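Local structure of BLUF domain-containing protein (Acinetobacter baumannii, 6W6Z) at residues A[8-13]-A[114-119]; A[42-47]-A[94-99]; A[100-105]-A[129-134]. The protein probably acts as a blue-light photoreceptor that senses light through a bound flavin, seen here as flavin mononucleotide. All blocks are in the same frame, centred on the assembly; numbering follows the deposited sequence.

The contacts tie C-terminal elements of the chain to its five-stranded mixed sheet. Contact 2 (42-47 with 94-99) joins strand 39-45 to the edge strand 95-98. Contact 1 (8-13 with 114-119) sets the loop between helices 101-109 and 125-134 against strand 2-11. Contact 3 (100-105 with 129-134) pairs those two helices. Along the chain, contact 2 lies within contact 1 and before contact 3; 114-119 falls between 100-105 and 129-134. Centre to centre, contact 2 is about 10 Å from contact 1 and about 11 Å from contact 3. Only contact 2 holds residues of the flavin pocket. It also touches contact 3 through Arg-99 with Glu-104 and Lys-95 with Leu-132 O.

Contact 1 of 3, residues A[8-13]-A[114-119]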
loop_
_atom_site.group_PDB
_atom_site.type_symbol
_atom_site.label_atom_id
_atom_site.label_comp_id
_atom_site.label_asym_id
_atom_site.label_seq_id
_atom_site.Cartn_x
_atom_site.Cartn_y
_atom_site.Cartn_z
ATOM N N ALA A 8 -7.217 2.263 -2.968
ATOM C CA ALA A 8 -6.458 3.505 -3.086
ATOM C C ALA A 8 -7.118 4.537 -2.163
ATOM O O ALA A 8 -8.313 4.369 -1.767
ATOM C CB ALA A 8 -6.367 3.939 -4.538
ATOM N N SER A 9 -6.346 5.519 -1.734
ATOM C CA SER A 9 -6.804 6.543 -0.751
ATOM C C SER A 9 -6.082 7.864 -1.013
ATOM O O SER A 9 -5.041 7.870 -1.686
ATOM C CB SER A 9 -6.569 6.103 0.679
ATOM O OG SER A 9 -5.176 6.057 0.949
ATOM N N GLN A 10 -6.650 8.946 -0.500
ATOM C CA GLN A 10 -6.006 10.282 -0.519
ATOM C C GLN A 10 -5.252 10.470 0.797
ATOM O O GLN A 10 -5.784 10.176 1.909
ATOM C CB GLN A 10 -7.062 11.363 -0.737
ATOM C CG GLN A 10 -6.440 12.719 -1.024
ATOM C CD GLN A 10 -5.822 12.820 -2.401
ATOM O OE1 GLN A 10 -6.041 11.979 -3.257
ATOM N NE2 GLN A 10 -5.067 13.878 -2.644
ATOM N N ARG A 11 -4.020 10.939 0.718
ATOM C CA ARG A 11 -3.297 11.223 1.967
ATOM C C ARG A 11 -3.971 12.411 2.647
ATOM O O ARG A 11 -4.321 13.356 1.930
ATOM C CB ARG A 11 -1.841 11.579 1.692
ATOM C CG ARG A 11 -1.111 11.867 2.985
ATOM C CD ARG A 11 0.292 12.274 2.719
ATOM N NE ARG A 11 0.447 13.702 2.503
ATOM C CZ ARG A 11 0.537 14.594 3.489
ATOM N NH1 ARG A 11 0.450 14.203 4.755
ATOM N NH2 ARG A 11 0.690 15.869 3.189
ATOM N N ASN A 12 -4.093 12.384 3.979
ATOM C CA ASN A 12 -4.649 13.542 4.743
ATOM C C ASN A 12 -3.668 14.714 4.707
ATOM O O ASN A 12 -2.768 14.757 5.546
ATOM C CB ASN A 12 -5.010 13.183 6.173
ATOM C CG ASN A 12 -5.771 14.290 6.885
ATOM O OD1 ASN A 12 -5.793 15.424 6.427
ATOM N ND2 ASN A 12 -6.406 13.964 8.004
ATOM N N GLU A 13 -3.939 15.688 3.847
ATOM C CA GLU A 13 -3.028 16.834 3.606
ATOM C C GLU A 13 -3.017 17.726 4.858
ATOM O O GLU A 13 -2.138 18.584 4.963
ATOM C CB GLU A 13 -3.429 17.615 2.353
ATOM C CG GLU A 13 -3.388 16.801 1.060
ATOM C CD GLU A 13 -4.735 16.268 0.582
ATOM O OE1 GLU A 13 -5.708 16.353 1.354
ATOM O OE2 GLU A 13 -4.810 15.763 -0.562
ATOM N N THR A 114 -1.273 12.892 -13.801
ATOM C CA THR A 114 -0.801 12.730 -12.401
ATOM C C THR A 114 -0.588 11.246 -12.120
ATOM O O THR A 114 -0.987 10.419 -12.907
ATOM C CB THR A 114 -1.739 13.397 -11.391
ATOM O OG1 THR A 114 -3.003 12.720 -11.391
ATOM C CG2 THR A 114 -1.934 14.869 -11.689
ATOM N N PHE A 115 0.090 10.930 -11.034
ATOM C CA PHE A 115 0.479 9.548 -10.684
ATOM C C PHE A 115 -0.305 9.101 -9.450
ATOM O O PHE A 115 0.137 8.210 -8.687
ATOM C CB PHE A 115 1.992 9.609 -10.545
ATOM C CG PHE A 115 2.595 10.296 -11.735
ATOM C CD1 PHE A 115 2.610 9.634 -12.954
ATOM C CD2 PHE A 115 3.053 11.601 -11.670
ATOM C CE1 PHE A 115 3.151 10.238 -14.076
ATOM C CE2 PHE A 115 3.572 12.206 -12.793
ATOM C CZ PHE A 115 3.611 11.523 -13.997
ATOM N N ASN A 116 -1.461 9.704 -9.287
ATOM C CA ASN A 116 -2.383 9.441 -8.155
ATOM C C ASN A 116 -3.089 8.128 -8.452
ATOM O O ASN A 116 -3.806 8.007 -9.436
ATOM C CB ASN A 116 -3.354 10.604 -7.971
ATOM C CG ASN A 116 -4.299 10.459 -6.797
ATOM O OD1 ASN A 116 -4.746 9.356 -6.461
ATOM N ND2 ASN A 116 -4.604 11.588 -6.173
ATOM N N PRO A 117 -2.899 7.099 -7.601
ATOM C CA PRO A 117 -3.500 5.801 -7.852
ATOM C C PRO A 117 -5.031 5.769 -7.743
ATOM O O PRO A 117 -5.628 4.823 -8.192
ATOM C CB PRO A 117 -2.862 4.853 -6.817
ATOM C CG PRO A 117 -2.200 5.749 -5.808
ATOM C CD PRO A 117 -2.063 7.130 -6.402
ATOM N N LEU A 118 -5.675 6.824 -7.233
ATOM C CA LEU A 118 -7.157 6.885 -7.288
ATOM C C LEU A 118 -7.650 6.880 -8.746
ATOM O O LEU A 118 -8.848 6.590 -8.937
ATOM C CB LEU A 118 -7.641 8.121 -6.527
ATOM C CG LEU A 118 -7.555 8.013 -5.010
ATOM C CD1 LEU A 118 -7.681 9.382 -4.350
ATOM C CD2 LEU A 118 -8.618 7.078 -4.492
ATOM N N LEU A 119 -6.792 7.214 -9.721
ATOM C CA LEU A 119 -7.121 7.204 -11.173
ATOM C C LEU A 119 -7.117 5.771 -11.726
ATOM O O LEU A 119 -7.505 5.621 -12.891
ATOM C CB LEU A 119 -6.063 8.001 -11.947
ATOM C CG LEU A 119 -5.893 9.472 -11.576
ATOM C CD1 LEU A 119 -4.614 10.020 -12.191
ATOM C CD2 LEU A 119 -7.090 10.283 -12.013
#
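The end of strand 2-11, an inner strand of the BLUF sheet, meets an Asx turn in the loop between helices 101-109 and 125-134. The side chains of Gln-10 and Asn-116 form the polar part of the contact. Asn-116 ND2 donates to Gln-10 OE1 at 3.3 Å, a long but fairly straight bond with 160° at the hydrogen. The donor lies in the carbonyl plane, on a lone pair of OE1. The two amide planes are only 28° apart, while the side chains meet almost perpendicularly. Gln-10 bends at chi2 (73°), which carries its amide across to the loop. The other end of this amide is also held: Gln-10 NE2 donates to Glu-13 OE2 at 2.8 Å, almost straight. The amide of Asn-116 is fixed in the same two-ended way. Its OD1 accepts from Leu-118 N at 2.8 Å, and this bond closes the Asx turn at the start of the 3-10 segment 117-119.

Leu-118 provides most of the apolar contact. Its CD2 lies 3.9 Å from Ala-8 CB. The other branch, CD1, comes within 3.3 Å of Gln-10 OE1, so the leucine meets both side chains on this side of the strand. Ala-8 CB also packs on Pro-117 CB at 4.3 Å.

Ser-9 points away from the loop, toward the flavin side, and its OG is hydrogen-bonded to His-73 ND1. Pro-117 also rests on Ala-48 and Phe-50 of strand 48-54. Leu-118 touches Asn-75 of strand 73-83, and its carbonyl oxygen accepts from Lys-77 NZ of the same strand.

Contact 2 of 3, residues A[42-47]-A[94-99]; sequences LYYADN and MKYVQR
Tyr-44 and Tyr-96 both hold CG opposite the backbone N (chi1 -175° for Tyr-96), and their side chains run alongside, both leading the same way. Tyr-44 CB sits at the edge of the Tyr-96 ring, 3.9 Å from Tyr-96 CE1. Arg-99 bends at chi3 (70°), and its guanidinium thereby reaches Asp-46.

Strand 95-98 is an edge strand of the BLUF sheet and pairs parallel with strand 39-45. Leu-42 N donates to Lys-95 O at 2.8 Å, and Val-97 N donates back to Leu-42 O at 3.0 Å. Tyr-44 N then reaches Val-97 O at 3.2 Å. Beyond this point a water takes over, accepting from Arg-99 N and donating to Tyr-44 O.

On the other face, Tyr-43 CD1 packs 4.4 Å from Val-97 CG1. The hydroxyl of Tyr-43 is hydrogen-bonded to Phe-115 O. At the flavin end the side chains of Leu-42 and Met-94 pack together, with Met-94 SD 3.9 Å from Leu-42 CB, and both residues touch the flavin.

The ionic pair lies at the other end of the strands. Arg-99 NH1 meets Asp-46 OD1 at 3.0 Å in a salt bridge, on the syn side of the carboxylate. The carboxylate and guanidinium planes stand 85° apart. Asp-46 OD2 also accepts from Phe-115 N, and Arg-99 NE pairs with Glu-104. The guanidinium is thus shared between two carboxylates, which probably stabilises its positive charge.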
loop_
_atom_site.group_PDB
_atom_site.type_symbol
_atom_site.label_atom_id
_atom_site.label_comp_id
_atom_site.label_asym_id
_atom_site.label_seq_id
_atom_site.Cartn_x
_atom_site.Cartn_y
_atom_site.Cartn_z
ATOM N N LEU A 42 2.740 -1.057 -0.406
ATOM C CA LEU A 42 2.199 0.307 -0.198
ATOM C C LEU A 42 2.926 1.166 -1.196
ATOM O O LEU A 42 4.143 1.193 -1.129
ATOM C CB LEU A 42 2.430 0.795 1.234
ATOM C CG LEU A 42 1.797 2.152 1.554
ATOM C CD1 LEU A 42 0.276 2.084 1.434
ATOM C CD2 LEU A 42 2.195 2.653 2.929
ATOM N N TYR A 43 2.181 1.844 -2.065
ATOM C CA TYR A 43 2.714 2.813 -3.040
ATOM C C TYR A 43 2.240 4.160 -2.547
ATOM O O TYR A 43 1.063 4.303 -2.194
ATOM C CB TYR A 43 2.200 2.509 -4.449
ATOM C CG TYR A 43 2.350 3.620 -5.465
ATOM C CD1 TYR A 43 3.545 3.833 -6.128
ATOM C CD2 TYR A 43 1.274 4.420 -5.808
ATOM C CE1 TYR A 43 3.661 4.809 -7.107
ATOM C CE2 TYR A 43 1.391 5.450 -6.736
ATOM C CZ TYR A 43 2.590 5.629 -7.404
ATOM O OH TYR A 43 2.727 6.611 -8.355
ATOM N N TYR A 44 3.112 5.145 -2.575
ATOM C CA TYR A 44 2.760 6.541 -2.241
ATOM C C TYR A 44 3.244 7.430 -3.367
ATOM O O TYR A 44 4.441 7.352 -3.700
ATOM C CB TYR A 44 3.391 6.993 -0.916
ATOM C CG TYR A 44 3.091 8.443 -0.644
ATOM C CD1 TYR A 44 1.826 8.840 -0.233
ATOM C CD2 TYR A 44 4.011 9.429 -0.961
ATOM C CE1 TYR A 44 1.507 10.180 -0.074
ATOM C CE2 TYR A 44 3.726 10.773 -0.771
ATOM C CZ TYR A 44 2.457 11.154 -0.371
ATOM O OH TYR A 44 2.149 12.482 -0.223
ATOM N N ALA A 45 2.383 8.304 -3.863
ATOM C CA ALA A 45 2.798 9.378 -4.791
ATOM C C ALA A 45 1.704 10.428 -4.861
ATOM O O ALA A 45 0.498 10.091 -4.630
ATOM C CB ALA A 45 3.046 8.793 -6.156
ATOM N N ASP A 46 2.081 11.669 -5.139
ATOM C CA ASP A 46 1.087 12.715 -5.468
ATOM C C ASP A 46 -0.033 12.744 -4.404
ATOM O O ASP A 46 -1.236 12.818 -4.763
ATOM C CB ASP A 46 0.576 12.464 -6.897
ATOM C CG ASP A 46 1.567 12.872 -7.969
ATOM O OD1 ASP A 46 2.706 13.121 -7.605
ATOM O OD2 ASP A 46 1.175 12.972 -9.169
ATOM N N ASN A 47 0.334 12.749 -3.125
ATOM C CA ASN A 47 -0.587 12.870 -1.952
ATOM C C ASN A 47 -1.631 11.758 -1.959
ATOM O O ASN A 47 -2.764 12.020 -1.516
ATOM C CB ASN A 47 -1.297 14.230 -1.903
ATOM C CG ASN A 47 -0.357 15.352 -1.500
ATOM O OD1 ASN A 47 0.576 15.140 -0.719
ATOM N ND2 ASN A 47 -0.583 16.544 -2.030
ATOM N N MET A 94 5.375 -5.561 4.431
ATOM C CA MET A 94 4.808 -4.423 3.653
ATOM C C MET A 94 5.906 -3.732 2.855
ATOM O O MET A 94 6.651 -2.922 3.438
ATOM C CB MET A 94 4.155 -3.394 4.570
ATOM C CG MET A 94 3.386 -2.334 3.795
ATOM S SD MET A 94 2.269 -2.942 2.487
ATOM C CE MET A 94 1.299 -4.110 3.439
ATOM N N LYS A 95 5.968 -4.021 1.556
ATOM C CA LYS A 95 6.915 -3.386 0.625
ATOM C C LYS A 95 6.503 -1.921 0.521
ATOM O O LYS A 95 5.313 -1.644 0.540
ATOM C CB LYS A 95 6.887 -4.048 -0.754
ATOM C CG LYS A 95 7.960 -3.576 -1.714
ATOM C CD LYS A 95 7.890 -4.223 -3.063
ATOM C CE LYS A 95 9.128 -3.988 -3.889
ATOM N NZ LYS A 95 9.054 -4.683 -5.187
ATOM N N TYR A 96 7.471 -1.049 0.370
ATOM C CA TYR A 96 7.217 0.372 0.094
ATOM C C TYR A 96 7.794 0.721 -1.266
ATOM O O TYR A 96 9.001 0.535 -1.473
ATOM C CB TYR A 96 7.812 1.238 1.185
ATOM C CG TYR A 96 7.467 2.692 1.010
ATOM C CD1 TYR A 96 6.144 3.101 0.915
ATOM C CD2 TYR A 96 8.435 3.644 0.896
ATOM C CE1 TYR A 96 5.800 4.430 0.765
ATOM C CE2 TYR A 96 8.115 4.984 0.767
ATOM C CZ TYR A 96 6.793 5.374 0.656
ATOM O OH TYR A 96 6.475 6.696 0.506
ATOM N N VAL A 97 6.952 1.297 -2.124
ATOM C CA VAL A 97 7.350 1.782 -3.477
ATOM C C VAL A 97 6.875 3.219 -3.676
ATOM O O VAL A 97 5.716 3.523 -3.390
ATOM C CB VAL A 97 6.769 0.850 -4.550
ATOM C CG1 VAL A 97 7.159 1.269 -5.948
ATOM C CG2 VAL A 97 7.160 -0.576 -4.292
ATOM N N GLN A 98 7.738 4.078 -4.197
ATOM C CA GLN A 98 7.344 5.457 -4.557
ATOM C C GLN A 98 7.408 5.579 -6.073
ATOM O O GLN A 98 7.704 4.604 -6.717
ATOM C CB GLN A 98 8.223 6.487 -3.840
ATOM C CG GLN A 98 8.026 6.457 -2.326
ATOM C CD GLN A 98 8.644 7.639 -1.618
ATOM O OE1 GLN A 98 8.211 8.006 -0.517
ATOM N NE2 GLN A 98 9.660 8.218 -2.238
ATOM N N ARG A 99 7.033 6.743 -6.600
ATOM C CA ARG A 99 7.073 7.054 -8.047
ATOM C C ARG A 99 8.466 6.743 -8.616
ATOM O O ARG A 99 9.505 7.141 -8.021
ATOM C CB ARG A 99 6.762 8.536 -8.256
ATOM C CG ARG A 99 5.445 8.839 -8.928
ATOM C CD ARG A 99 5.228 10.335 -8.921
ATOM N NE ARG A 99 6.125 11.060 -9.798
ATOM C CZ ARG A 99 6.050 12.369 -9.995
ATOM N NH1 ARG A 99 5.150 13.069 -9.324
ATOM N NH2 ARG A 99 6.902 12.977 -10.807
HETATM O O HOH W 1 6.356 8.944 -4.715
#

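Contact 3 of 3, residues A[100-105]-A[129-134]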
loop_
_atom_site.group_PDB
_atom_site.type_symbol
_atom_site.label_atom_id
_atom_site.label_comp_id
_atom_site.label_asym_id
_atom_site.label_seq_id
_atom_site.Cartn_x
_atom_site.Cartn_y
_atom_site.Cartn_z
ATOM N N ASN A 100 8.496 6.053 -9.746
ATOM C CA ASN A 100 9.731 5.729 -10.485
ATOM C C ASN A 100 9.379 5.943 -11.949
ATOM O O ASN A 100 8.171 6.128 -12.239
ATOM C CB ASN A 100 10.227 4.318 -10.168
ATOM C CG ASN A 100 9.313 3.213 -10.658
ATOM O OD1 ASN A 100 8.607 3.367 -11.659
ATOM N ND2 ASN A 100 9.360 2.070 -9.981
ATOM N N THR A 101 10.369 5.895 -12.835
ATOM C CA THR A 101 10.112 6.209 -14.264
ATOM C C THR A 101 9.180 5.162 -14.886
ATOM O O THR A 101 8.388 5.554 -15.716
ATOM C CB THR A 101 11.420 6.474 -15.028
ATOM O OG1 THR A 101 12.238 5.313 -14.989
ATOM C CG2 THR A 101 12.182 7.656 -14.496
ATOM N N ASN A 102 9.291 3.864 -14.567
ATOM C CA ASN A 102 8.387 2.855 -15.154
ATOM C C ASN A 102 6.928 3.219 -14.816
ATOM O O ASN A 102 6.059 3.070 -15.671
ATOM C CB ASN A 102 8.644 1.458 -14.597
ATOM C CG ASN A 102 9.651 0.650 -15.362
ATOM O OD1 ASN A 102 10.415 1.195 -16.159
ATOM N ND2 ASN A 102 9.652 -0.651 -15.090
ATOM N N ILE A 103 6.649 3.666 -13.590
ATOM C CA ILE A 103 5.251 3.907 -13.137
ATOM C C ILE A 103 4.781 5.205 -13.782
ATOM O O ILE A 103 3.650 5.260 -14.210
ATOM C CB ILE A 103 5.185 3.943 -11.602
ATOM C CG1 ILE A 103 5.393 2.534 -11.035
ATOM C CG2 ILE A 103 3.907 4.590 -11.124
ATOM C CD1 ILE A 103 5.774 2.508 -9.571
ATOM N N GLU A 104 5.668 6.176 -13.887
ATOM C CA GLU A 104 5.340 7.462 -14.533
ATOM C C GLU A 104 4.989 7.148 -15.996
ATOM O O GLU A 104 3.942 7.646 -16.482
ATOM C CB GLU A 104 6.496 8.422 -14.400
ATOM C CG GLU A 104 6.578 9.046 -13.026
ATOM C CD GLU A 104 7.927 9.640 -12.677
ATOM O OE1 GLU A 104 8.828 9.748 -13.602
ATOM O OE2 GLU A 104 8.046 10.059 -11.521
ATOM N N THR A 105 5.790 6.312 -16.658
ATOM C CA THR A 105 5.564 5.931 -18.085
ATOM C C THR A 105 4.207 5.225 -18.246
ATOM O O THR A 105 3.458 5.556 -19.162
ATOM C CB THR A 105 6.739 5.136 -18.643
ATOM O OG1 THR A 105 7.848 6.025 -18.564
ATOM C CG2 THR A 105 6.488 4.680 -20.064
ATOM N N LEU A 129 0.229 -3.821 -10.410
ATOM C CA LEU A 129 0.787 -4.750 -9.410
ATOM C C LEU A 129 2.139 -5.283 -9.906
ATOM O O LEU A 129 3.085 -5.381 -9.087
ATOM C CB LEU A 129 -0.188 -5.885 -9.135
ATOM C CG LEU A 129 -1.403 -5.540 -8.291
ATOM C CD1 LEU A 129 -2.313 -6.764 -8.148
ATOM C CD2 LEU A 129 -0.994 -5.022 -6.915
ATOM N N ASN A 130 2.259 -5.596 -11.198
ATOM C CA ASN A 130 3.521 -6.152 -11.728
ATOM C C ASN A 130 4.612 -5.095 -11.562
ATOM O O ASN A 130 5.712 -5.483 -11.123
ATOM C CB ASN A 130 3.397 -6.685 -13.155
ATOM C CG ASN A 130 4.747 -7.129 -13.665
ATOM O OD1 ASN A 130 5.249 -8.190 -13.280
ATOM N ND2 ASN A 130 5.380 -6.270 -14.447
ATOM N N GLU A 131 4.316 -3.823 -11.840
ATOM C CA GLU A 131 5.282 -2.705 -11.676
ATOM C C GLU A 131 5.676 -2.601 -10.206
ATOM O O GLU A 131 6.857 -2.366 -9.925
ATOM C CB GLU A 131 4.736 -1.360 -12.175
ATOM C CG GLU A 131 4.657 -1.236 -13.687
ATOM C CD GLU A 131 5.972 -1.447 -14.424
ATOM O OE1 GLU A 131 5.961 -2.187 -15.444
ATOM O OE2 GLU A 131 7.027 -0.938 -13.946
ATOM N N LEU A 132 4.730 -2.778 -9.288
ATOM C CA LEU A 132 5.031 -2.685 -7.825
ATOM C C LEU A 132 5.887 -3.878 -7.396
ATOM O O LEU A 132 6.753 -3.691 -6.522
ATOM C CB LEU A 132 3.736 -2.633 -7.030
ATOM C CG LEU A 132 2.865 -1.386 -7.205
ATOM C CD1 LEU A 132 1.707 -1.435 -6.206
ATOM C CD2 LEU A 132 3.666 -0.107 -7.018
ATOM N N LEU A 133 5.644 -5.055 -7.959
ATOM C CA LEU A 133 6.450 -6.264 -7.676
ATOM C C LEU A 133 7.899 -6.054 -8.159
ATOM O O LEU A 133 8.808 -6.397 -7.398
ATOM C CB LEU A 133 5.817 -7.482 -8.343
ATOM C CG LEU A 133 6.571 -8.795 -8.128
ATOM C CD1 LEU A 133 6.664 -9.151 -6.647
ATOM C CD2 LEU A 133 5.915 -9.942 -8.897
ATOM N N ILE A 134 8.112 -5.542 -9.369
ATOM C CA ILE A 134 9.479 -5.478 -9.968
ATOM C C ILE A 134 10.235 -4.238 -9.484
ATOM O O ILE A 134 11.463 -4.287 -9.484
ATOM C CB ILE A 134 9.458 -5.595 -11.506
ATOM C CG1 ILE A 134 8.901 -4.347 -12.199
ATOM C CG2 ILE A 134 8.738 -6.878 -11.906
ATOM C CD1 ILE A 134 8.943 -4.410 -13.715
HETATM O O HOH W 2 8.305 -0.368 -11.500
#
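Glu-131 OE2 is gripped by two donors, the amide of Asn-102 and a water. Asn-102 ND2 donates to it at 2.9 Å, with 140° at the hydrogen, so the bond is bent. OE2 accepts on its syn lone pair, on the side of the other carboxylate oxygen, and is itself tilted from the Asn-102 amide plane. The amide and carboxylate planes are 66° apart, and the two side chains meet almost perpendicularly. Glu-131 is bent at chi2, and its carboxylate curls round to meet the asparagine. The water donates to OE2 at 2.8 Å and also to the backbone oxygen of Glu-131. It accepts in turn from Asn-100 ND2 at 3.1 Å, and so joins the two segments a second time.

Asn-100 is the N-cap of helix 101-109. Its OD1 accepts from Ile-103 N at 2.8 Å, nearly in line with the carbonyl bond. One amide thus caps the helix with its oxygen and holds the bridging water with its nitrogen. The helix runs almost antiparallel to helix 125-134: the short segments make an angle of 170°, with axes 10.3 Å apart.

On the side nearer the sheet, the contact turns apolar. Ile-103 CG1 packs on Glu-131 CB at 4.1 Å, the two side chains running antiparallel where they touch. Ile-103 CD1 meets Leu-132 CD2 at 4.2 Å. Both Ile-103 and Leu-132 rest on Tyr-43 of strand 39-45 and on Val-97 of strand 95-98. At the outer side, Ile-134 CD1 lies near the Asn-102 amide.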